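Local atomic coordinates of Tat-secreted protein Rv2525c (Mycobacterium tuberculosis, PDB entry 4PMQ), a protein that may act as a peptidoglycan hydrolase with glycosidase activity and, in vitro, hydrolyses p-nitrophenyl esters, with a preference for the butyrate. Residues Q121-L126 with D153-Y158; W149-N152 with Y158-Q161; G169-H172 with L177-V180. All blocks are in the same frame, centred on the assembly; numbering follows the deposited sequence.

Interaction 1: residues Q121-L126 with D153-Y158; sequences QIVPYL and DGLGSY
Leu155 pushes its two methyls against helix 115-133 between positions one turn apart, a compact example of a loop packing on a helix chiefly through one apolar residue. CD1 enters the notch between Val123 and Leu126: it lies 3.8 Å from Val123 CA and equally 3.8 Å from Leu126 CB. The other branch, CD2, closes on the same residue, again 3.8 Å from Leu126 CB, and reaches to 3.9 Å from Leu126 C, which puts it against the helix backbone itself. The chi1 of Leu155, -110°, lies away from the staggered positions, and the skewed torsion lets both methyls straddle Leu126 CB. The side chains of Val123 and Leu155 cross at about a right angle, with Val123 CG2 4.1 Å from Leu155 CD1. Across the two segments this buried part is apolar; Tyr118 and Arg127 of the same helix also touch Leu155.

Toward solvent the fit is looser. Exposed Asp153 comes only to 4.2 Å between its OD2 and Val123 CG2, and the carboxylate is engaged elsewhere, with OD2 hydrogen-bonded to Tyr118 OH. Beyond Leu155 the loop gains a polar tie, as Gly156 N bonds to Glu130 OE2. Gly154, at positive phi, closes helix 144-153 with a Schellman motif and turns the chain so that Leu155 faces helix 115-133. A capped helix end followed by a leucine packed on helix 115-133 here joins successive beta-alpha units, in keeping with the TIM-barrel clan of this glycoside hydrolase-like domain.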
ATOM      1  N   GLN A 121      13.702   4.513  13.489  1.00  5.51           N
ATOM      2  CA  GLN A 121      12.423   5.164  13.154  1.00  5.68           C
ATOM      3  C   GLN A 121      11.372   4.190  12.591  1.00  9.62           C
ATOM      4  O   GLN A 121      10.212   4.192  13.031  1.00  8.37           O
ATOM      5  CB  GLN A 121      12.683   6.291  12.139  1.00  7.00           C
ATOM      6  CG  GLN A 121      13.545   7.441  12.752  1.00 11.32           C
ATOM      7  CD  GLN A 121      14.066   8.441  11.736  1.00 27.19           C
ATOM      8  OE1 GLN A 121      15.086   8.208  11.074  1.00 19.22           O
ATOM      9  NE2 GLN A 121      13.427   9.622  11.644  1.00 21.64           N
ATOM     10  N   ILE A 122      11.747   3.378  11.599  1.00  6.26           N
ATOM     11  CA  ILE A 122      10.757   2.492  10.942  1.00  5.69           C
ATOM     12  C   ILE A 122      10.254   1.383  11.889  1.00  8.49           C
ATOM     13  O   ILE A 122       9.063   1.103  11.869  1.00  7.44           O
ATOM     14  CB  ILE A 122      11.319   1.905   9.623  1.00  7.24           C
ATOM     15  CG1 ILE A 122      11.597   3.069   8.653  1.00  7.85           C
ATOM     16  CG2 ILE A 122      10.300   0.899   9.019  1.00  6.23           C
ATOM     17  CD1 ILE A 122      12.418   2.648   7.395  1.00  9.75           C
ATOM     18  N   VAL A 123      11.136   0.789  12.710  1.00  5.70           N
ATOM     19  CA  VAL A 123      10.714  -0.260  13.647  1.00  5.89           C
ATOM     20  C   VAL A 123       9.624   0.341  14.608  1.00  8.74           C
ATOM     21  O   VAL A 123       8.504  -0.184  14.606  1.00  7.56           O
ATOM     22  CB  VAL A 123      11.917  -0.891  14.397  1.00  9.28           C
ATOM     23  CG1 VAL A 123      11.464  -1.703  15.608  1.00 10.46           C
ATOM     24  CG2 VAL A 123      12.729  -1.770  13.441  1.00  8.80           C
ATOM     25  N   PRO A 124       9.847   1.459  15.338  1.00  7.66           N
ATOM     26  CA  PRO A 124       8.750   1.938  16.205  1.00  7.63           C
ATOM     27  C   PRO A 124       7.518   2.324  15.376  1.00 10.38           C
ATOM     28  O   PRO A 124       6.388   2.168  15.858  1.00  8.94           O
ATOM     29  CB  PRO A 124       9.344   3.127  16.951  1.00  9.68           C
ATOM     30  CG  PRO A 124      10.645   3.432  16.307  1.00 13.94           C
ATOM     31  CD  PRO A 124      11.098   2.219  15.555  1.00  9.97           C
ATOM     32  N   TYR A 125       7.732   2.875  14.134  1.00  7.19           N
ATOM     33  CA  TYR A 125       6.606   3.268  13.264  1.00  6.90           C
ATOM     34  C   TYR A 125       5.706   2.044  12.959  1.00  8.85           C
ATOM     35  O   TYR A 125       4.490   2.064  13.222  1.00  8.79           O
ATOM     36  CB  TYR A 125       7.127   3.882  11.945  1.00  8.26           C
ATOM     37  CG  TYR A 125       6.019   4.266  10.989  1.00  7.19           C
ATOM     38  CD1 TYR A 125       5.184   5.349  11.259  1.00  9.25           C
ATOM     39  CD2 TYR A 125       5.807   3.554   9.808  1.00  7.27           C
ATOM     40  CE1 TYR A 125       4.154   5.703  10.396  1.00  7.05           C
ATOM     41  CE2 TYR A 125       4.767   3.895   8.936  1.00  7.67           C
ATOM     42  CZ  TYR A 125       3.929   4.959   9.247  1.00 10.99           C
ATOM     43  OH  TYR A 125       2.884   5.308   8.423  1.00  7.99           O
ATOM     44  N   LEU A 126       6.332   0.961  12.475  1.00  6.75           N
ATOM     45  CA  LEU A 126       5.614  -0.270  12.115  1.00  7.00           C
ATOM     46  C   LEU A 126       5.049  -0.999  13.361  1.00  8.75           C
ATOM     47  O   LEU A 126       3.961  -1.589  13.279  1.00  6.90           O
ATOM     48  CB  LEU A 126       6.498  -1.201  11.273  1.00  7.24           C
ATOM     49  CG  LEU A 126       6.831  -0.712   9.848  1.00 10.63           C
ATOM     50  CD1 LEU A 126       7.718  -1.713   9.120  1.00  8.76           C
ATOM     51  CD2 LEU A 126       5.561  -0.420   9.010  1.00 11.27           C
ATOM     52  N   ASP A 153      12.820  -9.390  11.794  1.00  8.39           N
ATOM     53  CA  ASP A 153      12.365  -8.875  13.098  1.00  7.64           C
ATOM     54  C   ASP A 153      10.948  -9.316  13.481  1.00 10.79           C
ATOM     55  O   ASP A 153      10.473  -8.949  14.563  1.00 11.47           O
ATOM     56  CB  ASP A 153      12.428  -7.361  13.134  1.00  7.78           C
ATOM     57  CG  ASP A 153      13.858  -6.847  13.237  1.00 15.47           C
ATOM     58  OD1 ASP A 153      14.731  -7.608  13.732  1.00 18.84           O
ATOM     59  OD2 ASP A 153      14.087  -5.659  12.909  1.00 14.71           O
ATOM     60  N   GLY A 154      10.266 -10.018  12.581  1.00  8.56           N
ATOM     61  CA  GLY A 154       8.893 -10.432  12.837  1.00 10.37           C
ATOM     62  C   GLY A 154       7.942  -9.249  12.848  1.00 11.64           C
ATOM     63  O   GLY A 154       6.939  -9.269  13.569  1.00 12.16           O
ATOM     64  N   LEU A 155       8.251  -8.195  12.037  1.00  6.94           N
ATOM     65  CA  LEU A 155       7.433  -7.000  11.910  1.00  6.80           C
ATOM     66  C   LEU A 155       6.611  -7.081  10.645  1.00 10.93           C
ATOM     67  O   LEU A 155       7.184  -7.252   9.550  1.00 10.20           O
ATOM     68  CB  LEU A 155       8.340  -5.771  11.817  1.00  7.88           C
ATOM     69  CG  LEU A 155       8.410  -4.809  12.936  1.00 17.01           C
ATOM     70  CD1 LEU A 155       9.229  -3.597  12.480  1.00 17.52           C
ATOM     71  CD2 LEU A 155       7.009  -4.359  13.387  1.00 20.40           C
ATOM     72  N   GLY A 156       5.297  -6.968  10.778  1.00  8.16           N
ATOM     73  CA  GLY A 156       4.412  -7.024   9.634  1.00  7.57           C
ATOM     74  C   GLY A 156       4.055  -8.447   9.239  1.00  9.56           C
ATOM     75  O   GLY A 156       4.767  -9.409   9.586  1.00  8.92           O
ATOM     76  N   SER A 157       2.973  -8.574   8.468  1.00  6.86           N
ATOM     77  CA  SER A 157       2.502  -9.885   8.003  1.00  7.16           C
ATOM     78  C   SER A 157       2.414  -9.947   6.484  1.00  9.05           C
ATOM     79  O   SER A 157       2.387 -11.039   5.921  1.00  8.81           O
ATOM     80  CB  SER A 157       1.136 -10.210   8.615  1.00 10.40           C
ATOM     81  OG  SER A 157       1.291 -10.466  10.004  1.00  8.61           O
ATOM     82  N   TYR A 158       2.265  -8.776   5.831  1.00  5.70           N
ATOM     83  CA  TYR A 158       2.145  -8.691   4.367  1.00  4.99           C
ATOM     84  C   TYR A 158       3.228  -7.772   3.844  1.00  6.04           C
ATOM     85  O   TYR A 158       3.554  -6.755   4.463  1.00  6.50           O
ATOM     86  CB  TYR A 158       0.768  -8.180   3.945  1.00  4.76           C
ATOM     87  CG  TYR A 158      -0.357  -9.165   4.197  1.00  5.09           C
ATOM     88  CD1 TYR A 158      -0.749 -10.060   3.210  1.00  5.60           C
ATOM     89  CD2 TYR A 158      -1.071  -9.155   5.402  1.00  5.74           C
ATOM     90  CE1 TYR A 158      -1.788 -10.966   3.419  1.00  7.45           C
ATOM     91  CE2 TYR A 158      -2.102 -10.077   5.635  1.00  6.57           C
ATOM     92  CZ  TYR A 158      -2.471 -10.962   4.623  1.00  9.67           C
ATOM     93  OH  TYR A 158      -3.506 -11.858   4.760  1.00  9.46           O
TER

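Interaction 2: residues W149-N152 with Y158-Q161; sequences WAVN and YFWQ
Phe159 reaches from strand 158-161 to helix 144-153, where Val151 and Ala150 receive its ring. From CB the side chain leaves with CG anti to the carbonyl carbon (chi1 -58°), a torsion that directs the ring toward the helix. CB and CG serve as the stalk, and contact with the helix segment begins at the ring. CD2 is the first atom to meet it, 4.2 Å from Val151 CG2. Further out the fit tightens: CE2 lies 3.7 Å from Val151 CG2, and CZ at the tip is also 3.7 Å from Val151 CG2. On the other flank CE1 is shared, 4.1 Å from Val151 CG2 and 4.1 Å from Ala150 CB, the latter approaching obliquely.

The valine methyl is the principal partner. It sits over one face of the ring, 19° off the normal and displaced toward the rim, in a CH-pi contact. Val151 CG1 lies anti to the backbone N (chi1 169°), which leaves CG2 as the branch laid over the ring. Ile147, one helical turn before Val151, adds another contact with Phe159, while Ala174, in the loop between strands 158-161 and 177-181, touches Val151.

Helix and strand are consecutive parts of the beta-alpha-beta unit that starts with strand 138-142. With no hydrogen bond between the two segments, dispersion and CH-pi attraction join them, a chemistry that depends on close fit more than on bond direction.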
ATOM      1  N   TRP A 149      14.625  -6.931   6.485  1.00  6.61           N
ATOM      2  CA  TRP A 149      14.849  -6.537   7.878  1.00  6.89           C
ATOM      3  C   TRP A 149      13.591  -6.760   8.710  1.00  9.18           C
ATOM      4  O   TRP A 149      13.679  -7.304   9.825  1.00  7.57           O
ATOM      5  CB  TRP A 149      15.253  -5.067   7.974  1.00  5.85           C
ATOM      6  CG  TRP A 149      16.605  -4.712   7.439  1.00  7.60           C
ATOM      7  CD1 TRP A 149      17.757  -5.429   7.569  1.00 10.85           C
ATOM      8  CD2 TRP A 149      16.988  -3.433   6.890  1.00  7.87           C
ATOM      9  NE1 TRP A 149      18.826  -4.704   7.065  1.00 10.03           N
ATOM     10  CE2 TRP A 149      18.379  -3.473   6.659  1.00 10.81           C
ATOM     11  CE3 TRP A 149      16.285  -2.256   6.584  1.00  8.80           C
ATOM     12  CZ2 TRP A 149      19.077  -2.393   6.097  1.00 10.15           C
ATOM     13  CZ3 TRP A 149      16.981  -1.184   6.034  1.00  9.94           C
ATOM     14  CH2 TRP A 149      18.345  -1.290   5.730  1.00 10.43           C
ATOM     15  N   ALA A 150      12.416  -6.369   8.151  1.00  6.75           N
ATOM     16  CA  ALA A 150      11.104  -6.503   8.826  1.00  6.72           C
ATOM     17  C   ALA A 150      10.759  -7.993   9.046  1.00  8.66           C
ATOM     18  O   ALA A 150      10.357  -8.376  10.147  1.00 10.06           O
ATOM     19  CB  ALA A 150      10.035  -5.815   8.010  1.00  7.69           C
ATOM     20  N   VAL A 151      10.949  -8.826   8.015  1.00  5.61           N
ATOM     21  CA  VAL A 151      10.692 -10.265   8.143  1.00  6.20           C
ATOM     22  C   VAL A 151      11.573 -10.853   9.252  1.00  8.76           C
ATOM     23  O   VAL A 151      11.088 -11.598  10.117  1.00  9.92           O
ATOM     24  CB  VAL A 151      10.913 -11.012   6.810  1.00  9.86           C
ATOM     25  CG1 VAL A 151      10.907 -12.534   7.017  1.00  9.91           C
ATOM     26  CG2 VAL A 151       9.869 -10.601   5.790  1.00  9.11           C
ATOM     27  N   ASN A 152      12.867 -10.512   9.223  1.00  7.38           N
ATOM     28  CA  ASN A 152      13.839 -11.005  10.196  1.00  9.43           C
ATOM     29  C   ASN A 152      13.467 -10.568  11.643  1.00 13.25           C
ATOM     30  O   ASN A 152      13.780 -11.279  12.606  1.00 13.88           O
ATOM     31  CB  ASN A 152      15.228 -10.508   9.815  1.00 12.69           C
ATOM     32  CG  ASN A 152      16.329 -11.214  10.552  1.00 33.05           C
ATOM     33  OD1 ASN A 152      16.322 -12.427  10.691  1.00 18.72           O
ATOM     34  ND2 ASN A 152      17.293 -10.467  11.058  1.00 36.01           N
ATOM     35  N   TYR A 158       2.265  -8.776   5.831  1.00  5.70           N
ATOM     36  CA  TYR A 158       2.145  -8.691   4.367  1.00  4.99           C
ATOM     37  C   TYR A 158       3.228  -7.772   3.844  1.00  6.04           C
ATOM     38  O   TYR A 158       3.554  -6.755   4.463  1.00  6.50           O
ATOM     39  CB  TYR A 158       0.768  -8.180   3.945  1.00  4.76           C
ATOM     40  CG  TYR A 158      -0.357  -9.165   4.197  1.00  5.09           C
ATOM     41  CD1 TYR A 158      -0.749 -10.060   3.210  1.00  5.60           C
ATOM     42  CD2 TYR A 158      -1.071  -9.155   5.402  1.00  5.74           C
ATOM     43  CE1 TYR A 158      -1.788 -10.966   3.419  1.00  7.45           C
ATOM     44  CE2 TYR A 158      -2.102 -10.077   5.635  1.00  6.57           C
ATOM     45  CZ  TYR A 158      -2.471 -10.962   4.623  1.00  9.67           C
ATOM     46  OH  TYR A 158      -3.506 -11.858   4.760  1.00  9.46           O
ATOM     47  N   PHE A 159       3.789  -8.133   2.666  1.00  5.15           N
ATOM     48  CA  PHE A 159       4.909  -7.372   2.130  1.00  5.80           C
ATOM     49  C   PHE A 159       4.688  -7.055   0.650  1.00  8.26           C
ATOM     50  O   PHE A 159       4.369  -7.935  -0.149  1.00  7.08           O
ATOM     51  CB  PHE A 159       6.201  -8.190   2.352  1.00  6.22           C
ATOM     52  CG  PHE A 159       6.408  -8.482   3.820  1.00  6.59           C
ATOM     53  CD1 PHE A 159       6.829  -7.477   4.692  1.00  7.99           C
ATOM     54  CD2 PHE A 159       6.063  -9.721   4.356  1.00  9.12           C
ATOM     55  CE1 PHE A 159       6.947  -7.718   6.062  1.00  8.14           C
ATOM     56  CE2 PHE A 159       6.175  -9.961   5.738  1.00 11.69           C
ATOM     57  CZ  PHE A 159       6.604  -8.952   6.581  1.00  9.09           C
ATOM     58  N   TRP A 160       4.840  -5.786   0.299  1.00  5.08           N
ATOM     59  CA  TRP A 160       4.649  -5.306  -1.066  1.00  5.43           C
ATOM     60  C   TRP A 160       5.933  -4.637  -1.479  1.00  8.38           C
ATOM     61  O   TRP A 160       6.304  -3.607  -0.909  1.00  7.26           O
ATOM     62  CB  TRP A 160       3.446  -4.333  -1.101  1.00  4.97           C
ATOM     63  CG  TRP A 160       3.215  -3.619  -2.401  1.00  5.91           C
ATOM     64  CD1 TRP A 160       3.690  -3.956  -3.637  1.00  8.95           C
ATOM     65  CD2 TRP A 160       2.403  -2.451  -2.584  1.00  5.92           C
ATOM     66  NE1 TRP A 160       3.234  -3.060  -4.582  1.00  8.60           N
ATOM     67  CE2 TRP A 160       2.440  -2.124  -3.960  1.00  9.05           C
ATOM     68  CE3 TRP A 160       1.619  -1.665  -1.720  1.00  6.63           C
ATOM     69  CZ2 TRP A 160       1.812  -0.985  -4.478  1.00  8.30           C
ATOM     70  CZ3 TRP A 160       1.004  -0.532  -2.230  1.00  7.16           C
ATOM     71  CH2 TRP A 160       1.066  -0.223  -3.601  1.00  8.30           C
ATOM     72  N   GLN A 161       6.676  -5.294  -2.388  1.00  5.75           N
ATOM     73  CA  GLN A 161       7.991  -4.800  -2.753  1.00  4.98           C
ATOM     74  C   GLN A 161       7.970  -3.663  -3.748  1.00  7.15           C
ATOM     75  O   GLN A 161       7.302  -3.778  -4.790  1.00  6.83           O
ATOM     76  CB  GLN A 161       8.843  -5.939  -3.337  1.00  6.47           C
ATOM     77  CG  GLN A 161      10.265  -5.478  -3.708  1.00 10.25           C
ATOM     78  CD  GLN A 161      11.042  -6.620  -4.326  1.00 12.61           C
ATOM     79  OE1 GLN A 161      10.903  -7.761  -3.890  1.00  7.43           O
ATOM     80  NE2 GLN A 161      11.800  -6.346  -5.386  1.00  8.52           N
TER

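Interaction 3: residues G169-H172 with L177-V180; sequences GYTH and LHQV
His178 overlaps Thr171 obliquely, its imidazole reaching from strand 177-181 to the loop that precedes that strand. The meeting point is ND1, 3.1 Å from Thr171 OG1. The neighbouring ring carbon CE1 follows, 3.4 Å from Thr171 OG1, while the methyl stands further back, with Thr171 CG2 4.0 Å from His178 ND1. The hydroxyl oxygen lies tilted out of the imidazole plane. On the opposite side of that plane Val180 CG1, from the same strand, covers the ring 3.6 Å above it and offset toward the rim, so the imidazole is flanked by an apolar methyl and a polar hydroxyl.

Extension of the histidine brings it this far: CG stands anti to the backbone N (chi1 180°), carrying the ring out to the loop. Its end then passes the backbone of Tyr170, where CE1 is 3.7 Å from Tyr170 O. That carbonyl is a hydrogen-bond acceptor for Gln161 NE2 of the neighbouring strand 158-161, and Gln161 OE1 in turn accepts from His172 N. One glutamine amide thus holds the loop on both sides of Thr171, which probably steadies the threonine beside the histidine.

The remaining ring nitrogen of His178 has its own partner, NE2 being hydrogen-bonded to Asn163 OD1. Leu198 touches both Thr171 and His178, adding an apolar neighbour. Because the imidazole is held at NE2, covered by Val180 and fronted by a hydroxyl, its rotation is probably restricted. The chemistry suggests a loop held largely by directional polar bonds from an adjacent strand, with the close histidine-threonine approach adding to them.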
ATOM      1  N   GLY A 169      16.031  -6.918 -11.075  1.00 12.59           N
ATOM      2  CA  GLY A 169      15.370  -8.163 -11.460  1.00 11.85           C
ATOM      3  C   GLY A 169      14.978  -9.094 -10.334  1.00 13.24           C
ATOM      4  O   GLY A 169      14.520 -10.216 -10.594  1.00 12.79           O
ATOM      5  N   TYR A 170      15.139  -8.635  -9.072  1.00  8.29           N
ATOM      6  CA  TYR A 170      14.871  -9.472  -7.897  1.00  8.01           C
ATOM      7  C   TYR A 170      13.458  -9.334  -7.351  1.00 10.01           C
ATOM      8  O   TYR A 170      12.943  -8.229  -7.205  1.00  9.23           O
ATOM      9  CB  TYR A 170      15.857  -9.084  -6.772  1.00  9.27           C
ATOM     10  CG  TYR A 170      15.737  -9.906  -5.500  1.00  8.51           C
ATOM     11  CD1 TYR A 170      16.126 -11.248  -5.470  1.00 10.32           C
ATOM     12  CD2 TYR A 170      15.315  -9.323  -4.310  1.00  8.84           C
ATOM     13  CE1 TYR A 170      16.084 -11.991  -4.286  1.00  9.89           C
ATOM     14  CE2 TYR A 170      15.212 -10.068  -3.134  1.00  9.62           C
ATOM     15  CZ  TYR A 170      15.614 -11.396  -3.120  1.00  9.02           C
ATOM     16  OH  TYR A 170      15.597 -12.102  -1.947  1.00  8.31           O
ATOM     17  N   THR A 171      12.891 -10.477  -6.912  1.00  7.12           N
ATOM     18  CA  THR A 171      11.625 -10.469  -6.203  1.00  7.43           C
ATOM     19  C   THR A 171      11.886 -11.146  -4.853  1.00  9.63           C
ATOM     20  O   THR A 171      12.249 -12.330  -4.843  1.00  7.54           O
ATOM     21  CB  THR A 171      10.534 -11.164  -7.026  1.00 15.14           C
ATOM     22  OG1 THR A 171      10.335 -10.435  -8.239  1.00 13.16           O
ATOM     23  CG2 THR A 171       9.208 -11.232  -6.281  1.00 18.08           C
ATOM     24  N   HIS A 172      11.605 -10.446  -3.717  1.00  7.13           N
ATOM     25  CA  HIS A 172      11.822 -11.062  -2.404  1.00  6.68           C
ATOM     26  C   HIS A 172      10.904 -12.273  -2.234  1.00  9.25           C
ATOM     27  O   HIS A 172       9.723 -12.147  -2.535  1.00  7.73           O
ATOM     28  CB  HIS A 172      11.592 -10.051  -1.253  1.00  7.30           C
ATOM     29  CG  HIS A 172      12.159 -10.509   0.049  1.00  9.80           C
ATOM     30  ND1 HIS A 172      11.549 -11.494   0.799  1.00 10.46           N
ATOM     31  CD2 HIS A 172      13.299 -10.131   0.674  1.00 10.97           C
ATOM     32  CE1 HIS A 172      12.336 -11.685   1.842  1.00  9.18           C
ATOM     33  NE2 HIS A 172      13.386 -10.879   1.815  1.00  9.38           N
ATOM     34  N   LEU A 177       3.110  -9.014  -2.997  1.00  4.48           N
ATOM     35  CA  LEU A 177       2.908  -8.135  -4.140  1.00  4.89           C
ATOM     36  C   LEU A 177       4.227  -7.542  -4.548  1.00  6.78           C
ATOM     37  O   LEU A 177       5.077  -7.340  -3.680  1.00  5.37           O
ATOM     38  CB  LEU A 177       1.953  -6.993  -3.757  1.00  5.19           C
ATOM     39  CG  LEU A 177       0.593  -7.438  -3.213  1.00  8.18           C
ATOM     40  CD1 LEU A 177      -0.212  -6.267  -2.633  1.00  7.35           C
ATOM     41  CD2 LEU A 177      -0.233  -8.164  -4.278  1.00  5.55           C
ATOM     42  N   HIS A 178       4.386  -7.215  -5.832  1.00  5.70           N
ATOM     43  CA  HIS A 178       5.628  -6.569  -6.307  1.00  5.74           C
ATOM     44  C   HIS A 178       5.305  -5.457  -7.314  1.00  8.66           C
ATOM     45  O   HIS A 178       4.704  -5.719  -8.343  1.00  9.36           O
ATOM     46  CB  HIS A 178       6.583  -7.609  -6.925  1.00  6.00           C
ATOM     47  CG  HIS A 178       7.882  -7.085  -7.453  1.00  8.43           C
ATOM     48  ND1 HIS A 178       8.638  -7.837  -8.323  1.00 10.27           N
ATOM     49  CD2 HIS A 178       8.557  -5.939  -7.164  1.00 10.98           C
ATOM     50  CE1 HIS A 178       9.727  -7.122  -8.580  1.00 10.96           C
ATOM     51  NE2 HIS A 178       9.715  -5.960  -7.930  1.00 11.10           N
ATOM     52  N   GLN A 179       5.714  -4.227  -7.009  1.00  6.21           N
ATOM     53  CA  GLN A 179       5.525  -3.093  -7.907  1.00  5.77           C
ATOM     54  C   GLN A 179       6.590  -3.217  -8.995  1.00  9.93           C
ATOM     55  O   GLN A 179       7.786  -3.133  -8.684  1.00 10.33           O
ATOM     56  CB  GLN A 179       5.635  -1.789  -7.124  1.00  7.24           C
ATOM     57  CG  GLN A 179       5.120  -0.590  -7.923  1.00 11.54           C
ATOM     58  CD  GLN A 179       5.152   0.624  -7.045  1.00 16.22           C
ATOM     59  OE1 GLN A 179       6.200   0.978  -6.513  1.00  9.34           O
ATOM     60  NE2 GLN A 179       4.014   1.313  -6.907  1.00 11.07           N
ATOM     61  N   VAL A 180       6.153  -3.509 -10.236  1.00  8.22           N
ATOM     62  CA  VAL A 180       7.090  -3.754 -11.351  1.00  9.29           C
ATOM     63  C   VAL A 180       7.153  -2.628 -12.383  1.00 14.10           C
ATOM     64  O   VAL A 180       8.041  -2.664 -13.226  1.00 12.53           O
ATOM     65  CB  VAL A 180       6.806  -5.109 -12.059  1.00 12.75           C
ATOM     66  CG1 VAL A 180       7.032  -6.259 -11.087  1.00 12.73           C
ATOM     67  CG2 VAL A 180       5.388  -5.167 -12.649  1.00 11.80           C
TER

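In the fold
Interactions 1 and 2 meet around the connection from helix 144-153 to strand 158-161; their centres lie about 8 Å apart, and a probable hydrogen bond joins Leu155 N to Ala150 O. Each is a mostly buried, apolar contact with an exposed residue at its margin, one between a loop and helix 115-133, the other between a helix and its following strand. Interaction 3 is only partly buried and more polar. It links to interaction 2 through Gln161, on strand 158-161, which pairs in parallel with strand 177-181. Interaction 1 stays apart from interaction 3, with nearest atoms about 7 Å away.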